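Citrate synthase (Mycobacterium tuberculosis, PDB 4TVM) catalyses the condensation of oxaloacetate with acetyl-CoA, with uptake of water, to give citrate and CoA in the Krebs cycle. Local coordinates at residues A[218-229]-A[369-378]. Numbering follows the deposited sequence.
Sequences VVRALDMLFILH and TGLIYRALGF. With OAA (oxaloacetate ion), chain B.
Thr369 sets its methyl against both Leu225 and His229: CG2 lies 3.4 Å from Leu225 CD2 and 3.8 Å from His229 NE2. With OG1 beside the backbone N (chi1 -43°), CG2 stands anti to that N and makes the closer approach to 218-229; it also lies over one face of the Tyr373 ring near the rim. The imidazole belongs to the oxaloacetate pocket, its edge turned to the ligand, with His229 CE1 3.6 Å from oxaloacetate O2. One turn on, Ile372 meets Leu225 tip to tip, CG2 to CD1 at 3.6 Å. Tyr373 offers its ring edge to Leu222, CE1 to CD1 at 4.2 Å. Leu376 splits its branches, CD1 going to Leu222 CD1 and CD2 to Val218 CG1 (4.1 Å). Gly377, with positive phi (94°), closes the helix in a Schellman motif, after which Phe378 brings CE2 to the same Leu222 methyl. No hydrogen bond spans the segments, so the evidence is for apolar packing between two helices running roughly antiparallel (144° between their directions), whose segment axes come within 11.2 Å. Helix 196-205 meets Leu222 and Phe378, helix 270-281 packs on Thr369 and Tyr373, and helices 76-82 and 317-329 both touch Met224 and Leu228.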
ATOM      1  N   VAL A 218       0.913  -9.260 -32.769  1.00 50.16           N
ATOM      2  CA  VAL A 218       1.323  -8.498 -31.597  1.00 47.28           C
ATOM      3  C   VAL A 218       0.202  -8.256 -30.623  1.00 45.08           C
ATOM      4  O   VAL A 218       0.391  -8.346 -29.429  1.00 42.54           O
ATOM      5  CB  VAL A 218       1.831  -7.123 -31.987  1.00 46.48           C
ATOM      6  CG1 VAL A 218       2.352  -6.401 -30.745  1.00 53.33           C
ATOM      7  CG2 VAL A 218       2.955  -7.265 -32.981  1.00 45.44           C
ATOM      8  N   VAL A 219      -0.960  -7.939 -31.157  1.00 45.50           N
ATOM      9  CA  VAL A 219      -2.129  -7.669 -30.368  1.00 43.52           C
ATOM     10  C   VAL A 219      -2.572  -8.855 -29.565  1.00 45.84           C
ATOM     11  O   VAL A 219      -2.844  -8.742 -28.365  1.00 44.87           O
ATOM     12  CB  VAL A 219      -3.274  -7.314 -31.308  1.00 44.01           C
ATOM     13  CG1 VAL A 219      -4.550  -6.978 -30.541  1.00 44.72           C
ATOM     14  CG2 VAL A 219      -2.820  -6.184 -32.223  1.00 41.80           C
ATOM     15  N   ARG A 220      -2.677  -9.989 -30.254  1.00 51.99           N
ATOM     16  CA  ARG A 220      -3.156 -11.222 -29.661  1.00 47.06           C
ATOM     17  C   ARG A 220      -2.154 -11.635 -28.630  1.00 42.40           C
ATOM     18  O   ARG A 220      -2.517 -12.143 -27.600  1.00 45.26           O
ATOM     19  CB  ARG A 220      -3.310 -12.291 -30.727  1.00 52.96           C
ATOM     20  CG  ARG A 220      -3.336 -13.721 -30.194  1.00 60.44           C
ATOM     21  CD  ARG A 220      -4.363 -14.578 -30.920  1.00 62.08           C
ATOM     22  NE  ARG A 220      -4.361 -15.969 -30.437  1.00 66.43           N
ATOM     23  CZ  ARG A 220      -3.584 -16.942 -30.917  1.00 68.84           C
ATOM     24  NH1 ARG A 220      -2.723 -16.712 -31.908  1.00 70.77           N
ATOM     25  NH2 ARG A 220      -3.655 -18.162 -30.399  1.00 69.54           N
ATOM     26  N   ALA A 221      -0.881 -11.393 -28.885  1.00 39.37           N
ATOM     27  CA  ALA A 221       0.116 -11.771 -27.916  1.00 39.77           C
ATOM     28  C   ALA A 221      -0.015 -10.948 -26.633  1.00 44.06           C
ATOM     29  O   ALA A 221       0.078 -11.486 -25.546  1.00 43.46           O
ATOM     30  CB  ALA A 221       1.488 -11.600 -28.496  1.00 40.56           C
ATOM     31  N   LEU A 222      -0.223  -9.642 -26.752  1.00 46.49           N
ATOM     32  CA  LEU A 222      -0.366  -8.820 -25.562  1.00 46.37           C
ATOM     33  C   LEU A 222      -1.664  -9.118 -24.832  1.00 48.07           C
ATOM     34  O   LEU A 222      -1.685  -9.236 -23.608  1.00 48.97           O
ATOM     35  CB  LEU A 222      -0.324  -7.357 -25.939  1.00 49.24           C
ATOM     36  CG  LEU A 222      -0.112  -6.461 -24.733  1.00 49.20           C
ATOM     37  CD1 LEU A 222       1.259  -6.758 -24.147  1.00 48.41           C
ATOM     38  CD2 LEU A 222      -0.282  -5.003 -25.134  1.00 48.90           C
ATOM     39  N   ASP A 223      -2.750  -9.252 -25.591  1.00 51.22           N
ATOM     40  CA  ASP A 223      -4.064  -9.538 -25.011  1.00 49.32           C
ATOM     41  C   ASP A 223      -4.038 -10.812 -24.203  1.00 50.64           C
ATOM     42  O   ASP A 223      -4.480 -10.853 -23.060  1.00 56.19           O
ATOM     43  CB  ASP A 223      -5.112  -9.647 -26.113  1.00 51.72           C
ATOM     44  CG  ASP A 223      -6.517  -9.543 -25.585  1.00 49.90           C
ATOM     45  OD1 ASP A 223      -6.972 -10.484 -24.933  1.00 50.30           O
ATOM     46  OD2 ASP A 223      -7.169  -8.509 -25.804  1.00 53.48           O
ATOM     47  N   MET A 224      -3.475 -11.857 -24.784  1.00 52.87           N
ATOM     48  CA  MET A 224      -3.337 -13.114 -24.066  1.00 51.15           C
ATOM     49  C   MET A 224      -2.533 -12.921 -22.793  1.00 50.68           C
ATOM     50  O   MET A 224      -2.935 -13.370 -21.723  1.00 55.27           O
ATOM     51  CB  MET A 224      -2.664 -14.154 -24.951  1.00 50.79           C
ATOM     52  CG  MET A 224      -2.710 -15.552 -24.377  1.00 56.03           C
ATOM     53  SD  MET A 224      -2.149 -16.822 -25.537  1.00 62.47           S
ATOM     54  CE  MET A 224      -0.417 -16.932 -25.099  1.00 62.85           C
ATOM     55  N   LEU A 225      -1.397 -12.242 -22.903  1.00 44.35           N
ATOM     56  CA  LEU A 225      -0.505 -12.092 -21.762  1.00 44.90           C
ATOM     57  C   LEU A 225      -1.134 -11.365 -20.543  1.00 48.10           C
ATOM     58  O   LEU A 225      -0.762 -11.621 -19.391  1.00 48.83           O
ATOM     59  CB  LEU A 225       0.768 -11.376 -22.201  1.00 47.31           C
ATOM     60  CG  LEU A 225       1.983 -12.275 -22.388  1.00 46.91           C
ATOM     61  CD1 LEU A 225       3.049 -11.539 -23.176  1.00 48.65           C
ATOM     62  CD2 LEU A 225       2.504 -12.691 -21.026  1.00 49.69           C
ATOM     63  N   PHE A 226      -2.064 -10.448 -20.792  1.00 44.42           N
ATOM     64  CA  PHE A 226      -2.814  -9.847 -19.718  1.00 43.21           C
ATOM     65  C   PHE A 226      -3.809 -10.819 -19.111  1.00 43.96           C
ATOM     66  O   PHE A 226      -4.100 -10.742 -17.934  1.00 46.28           O
ATOM     67  CB  PHE A 226      -3.550  -8.609 -20.199  1.00 48.93           C
ATOM     68  CG  PHE A 226      -2.656  -7.466 -20.592  1.00 49.41           C
ATOM     69  CD1 PHE A 226      -1.375  -7.331 -20.077  1.00 52.10           C
ATOM     70  CD2 PHE A 226      -3.136  -6.490 -21.442  1.00 52.73           C
ATOM     71  CE1 PHE A 226      -0.582  -6.260 -20.431  1.00 51.68           C
ATOM     72  CE2 PHE A 226      -2.359  -5.413 -21.798  1.00 52.74           C
ATOM     73  CZ  PHE A 226      -1.080  -5.292 -21.284  1.00 54.20           C
ATOM     74  N   ILE A 227      -4.319 -11.762 -19.885  1.00 50.68           N
ATOM     75  CA  ILE A 227      -5.162 -12.823 -19.312  1.00 46.94           C
ATOM     76  C   ILE A 227      -4.330 -13.660 -18.353  1.00 44.25           C
ATOM     77  O   ILE A 227      -4.751 -13.956 -17.208  1.00 42.54           O
ATOM     78  CB  ILE A 227      -5.784 -13.739 -20.382  1.00 50.00           C
ATOM     79  CG1 ILE A 227      -6.536 -12.897 -21.421  1.00 54.25           C
ATOM     80  CG2 ILE A 227      -6.722 -14.752 -19.733  1.00 49.02           C
ATOM     81  CD1 ILE A 227      -7.187 -13.675 -22.549  1.00 53.92           C
ATOM     82  N   LEU A 228      -3.121 -14.003 -18.780  1.00 43.75           N
ATOM     83  CA  LEU A 228      -2.233 -14.821 -17.935  1.00 40.64           C
ATOM     84  C   LEU A 228      -1.888 -14.149 -16.646  1.00 43.40           C
ATOM     85  O   LEU A 228      -1.680 -14.827 -15.644  1.00 46.54           O
ATOM     86  CB  LEU A 228      -0.977 -15.227 -18.678  1.00 40.13           C
ATOM     87  CG  LEU A 228      -1.266 -16.306 -19.738  1.00 42.75           C
ATOM     88  CD1 LEU A 228      -0.422 -16.129 -20.992  1.00 44.50           C
ATOM     89  CD2 LEU A 228      -1.094 -17.705 -19.170  1.00 44.34           C
ATOM     90  N   HIS A 229      -1.857 -12.813 -16.650  1.00 52.89           N
ATOM     91  CA  HIS A 229      -1.473 -12.030 -15.451  1.00 47.81           C
ATOM     92  C   HIS A 229      -2.635 -11.328 -14.777  1.00 48.31           C
ATOM     93  O   HIS A 229      -2.436 -10.626 -13.793  1.00 54.43           O
ATOM     94  CB  HIS A 229      -0.428 -10.996 -15.824  1.00 51.26           C
ATOM     95  CG  HIS A 229       0.929 -11.567 -16.078  1.00 55.98           C
ATOM     96  ND1 HIS A 229       1.838 -11.800 -15.065  1.00 58.05           N
ATOM     97  CD2 HIS A 229       1.547 -11.929 -17.230  1.00 59.49           C
ATOM     98  CE1 HIS A 229       2.953 -12.289 -15.582  1.00 63.90           C
ATOM     99  NE2 HIS A 229       2.799 -12.383 -16.893  1.00 61.92           N
ATOM    100  N   THR A 369       8.271 -14.258 -20.240  1.00 50.45           N
ATOM    101  CA  THR A 369       7.453 -13.058 -20.415  1.00 47.51           C
ATOM    102  C   THR A 369       8.299 -11.832 -20.688  1.00 43.96           C
ATOM    103  O   THR A 369       7.876 -10.922 -21.383  1.00 47.09           O
ATOM    104  CB  THR A 369       6.579 -12.795 -19.187  1.00 50.26           C
ATOM    105  OG1 THR A 369       6.003 -14.029 -18.738  1.00 50.96           O
ATOM    106  CG2 THR A 369       5.462 -11.815 -19.533  1.00 53.47           C
ATOM    107  N   GLY A 370       9.497 -11.801 -20.129  1.00 44.63           N
ATOM    108  CA  GLY A 370      10.408 -10.686 -20.330  1.00 46.04           C
ATOM    109  C   GLY A 370      10.819 -10.577 -21.783  1.00 44.58           C
ATOM    110  O   GLY A 370      10.777  -9.491 -22.389  1.00 46.94           O
ATOM    111  N   LEU A 371      11.186 -11.715 -22.341  1.00 44.39           N
ATOM    112  CA  LEU A 371      11.676 -11.789 -23.718  1.00 45.81           C
ATOM    113  C   LEU A 371      10.613 -11.329 -24.658  1.00 45.41           C
ATOM    114  O   LEU A 371      10.880 -10.541 -25.553  1.00 46.53           O
ATOM    115  CB  LEU A 371      12.056 -13.216 -24.070  1.00 46.53           C
ATOM    116  CG  LEU A 371      12.941 -13.871 -23.007  1.00 48.90           C
ATOM    117  CD1 LEU A 371      13.281 -15.297 -23.422  1.00 50.30           C
ATOM    118  CD2 LEU A 371      14.189 -13.031 -22.746  1.00 46.54           C
ATOM    119  N   ILE A 372       9.392 -11.806 -24.431  1.00 46.26           N
ATOM    120  CA  ILE A 372       8.244 -11.414 -25.259  1.00 44.93           C
ATOM    121  C   ILE A 372       8.041  -9.911 -25.213  1.00 43.53           C
ATOM    122  O   ILE A 372       8.053  -9.235 -26.242  1.00 43.81           O
ATOM    123  CB  ILE A 372       6.956 -12.100 -24.784  1.00 48.20           C
ATOM    124  CG1 ILE A 372       7.091 -13.617 -24.939  1.00 50.08           C
ATOM    125  CG2 ILE A 372       5.758 -11.618 -25.588  1.00 49.85           C
ATOM    126  CD1 ILE A 372       5.837 -14.381 -24.601  1.00 52.27           C
ATOM    127  N   TYR A 373       7.847  -9.374 -24.023  1.00 41.73           N
ATOM    128  CA  TYR A 373       7.639  -7.929 -23.906  1.00 42.25           C
ATOM    129  C   TYR A 373       8.731  -7.209 -24.673  1.00 43.97           C
ATOM    130  O   TYR A 373       8.439  -6.308 -25.444  1.00 47.96           O
ATOM    131  CB  TYR A 373       7.705  -7.473 -22.452  1.00 39.54           C
ATOM    132  CG  TYR A 373       6.498  -7.760 -21.605  1.00 38.32           C
ATOM    133  CD1 TYR A 373       5.207  -7.787 -22.145  1.00 37.33           C
ATOM    134  CD2 TYR A 373       6.637  -7.907 -20.221  1.00 39.90           C
ATOM    135  CE1 TYR A 373       4.101  -7.997 -21.335  1.00 39.21           C
ATOM    136  CE2 TYR A 373       5.539  -8.129 -19.402  1.00 37.95           C
ATOM    137  CZ  TYR A 373       4.275  -8.176 -19.959  1.00 42.04           C
ATOM    138  OH  TYR A 373       3.182  -8.391 -19.147  1.00 47.60           O
ATOM    139  N   ARG A 374       9.987  -7.591 -24.452  1.00 42.90           N
ATOM    140  CA  ARG A 374      11.086  -6.958 -25.170  1.00 47.07           C
ATOM    141  C   ARG A 374      10.930  -7.181 -26.663  1.00 50.63           C
ATOM    142  O   ARG A 374      11.153  -6.268 -27.453  1.00 58.40           O
ATOM    143  CB  ARG A 374      12.457  -7.487 -24.726  1.00 46.95           C
ATOM    144  CG  ARG A 374      13.580  -6.912 -25.581  1.00 48.18           C
ATOM    145  CD  ARG A 374      14.948  -7.322 -25.091  1.00 50.46           C
ATOM    146  NE  ARG A 374      15.988  -6.544 -25.751  1.00 53.76           N
ATOM    147  CZ  ARG A 374      16.335  -5.296 -25.424  1.00 61.81           C
ATOM    148  NH1 ARG A 374      15.721  -4.642 -24.437  1.00 62.16           N
ATOM    149  NH2 ARG A 374      17.311  -4.693 -26.087  1.00 61.06           N
ATOM    150  N   ALA A 375      10.551  -8.404 -27.034  1.00 55.33           N
ATOM    151  CA  ALA A 375      10.236  -8.755 -28.419  1.00 58.24           C
ATOM    152  C   ALA A 375       9.199  -7.829 -29.043  1.00 56.65           C
ATOM    153  O   ALA A 375       9.315  -7.478 -30.207  1.00 62.06           O
ATOM    154  CB  ALA A 375       9.761 -10.202 -28.513  1.00 59.66           C
ATOM    155  N   LEU A 376       8.200  -7.420 -28.270  1.00 55.85           N
ATOM    156  CA  LEU A 376       7.156  -6.518 -28.782  1.00 55.98           C
ATOM    157  C   LEU A 376       7.620  -5.068 -28.784  1.00 57.66           C
ATOM    158  O   LEU A 376       6.839  -4.174 -29.148  1.00 64.47           O
ATOM    159  CB  LEU A 376       5.855  -6.646 -27.972  1.00 51.76           C
ATOM    160  CG  LEU A 376       5.401  -8.082 -27.647  1.00 54.05           C
ATOM    161  CD1 LEU A 376       4.192  -8.124 -26.725  1.00 52.52           C
ATOM    162  CD2 LEU A 376       5.129  -8.872 -28.922  1.00 55.22           C
ATOM    163  N   GLY A 377       8.867  -4.826 -28.367  1.00 52.02           N
ATOM    164  CA  GLY A 377       9.420  -3.465 -28.339  1.00 50.83           C
ATOM    165  C   GLY A 377       9.293  -2.716 -27.013  1.00 54.26           C
ATOM    166  O   GLY A 377       9.579  -1.503 -26.937  1.00 52.55           O
ATOM    167  N   PHE A 378       8.874  -3.416 -25.954  1.00 48.35           N
ATOM    168  CA  PHE A 378       8.754  -2.779 -24.659  1.00 39.43           C
ATOM    169  C   PHE A 378      10.119  -2.751 -24.020  1.00 40.42           C
ATOM    170  O   PHE A 378      10.821  -3.778 -23.997  1.00 43.55           O
ATOM    171  CB  PHE A 378       7.745  -3.502 -23.775  1.00 38.48           C
ATOM    172  CG  PHE A 378       6.307  -3.325 -24.226  1.00 37.96           C
ATOM    173  CD1 PHE A 378       5.682  -2.096 -24.105  1.00 37.21           C
ATOM    174  CD2 PHE A 378       5.605  -4.369 -24.783  1.00 36.87           C
ATOM    175  CE1 PHE A 378       4.391  -1.918 -24.530  1.00 37.14           C
ATOM    176  CE2 PHE A 378       4.305  -4.201 -25.205  1.00 36.33           C
ATOM    177  CZ  PHE A 378       3.698  -2.968 -25.082  1.00 37.07           C
TER
HETATM  178  O1  OAA B 501       1.734 -13.223 -11.465  1.00 57.08           O
HETATM  179  O2  OAA B 501       3.839 -13.149 -12.165  1.00 52.84           O
HETATM  180  O4  OAA B 501       2.786 -14.797  -7.150  1.00 47.75           O
HETATM  181  O5  OAA B 501       1.157 -13.333  -7.100  1.00 48.20           O
HETATM  182  O3  OAA B 501       1.756 -12.261  -9.215  1.00 55.21           O
HETATM  183  C1  OAA B 501       2.968 -13.367 -11.281  1.00 56.11           C
HETATM  184  C2  OAA B 501       3.394 -13.839  -9.919  1.00 54.44           C
HETATM  185  C3  OAA B 501       2.414 -13.247  -8.937  1.00 56.31           C
HETATM  186  C4  OAA B 501       2.149 -13.830  -7.637  1.00 53.78           C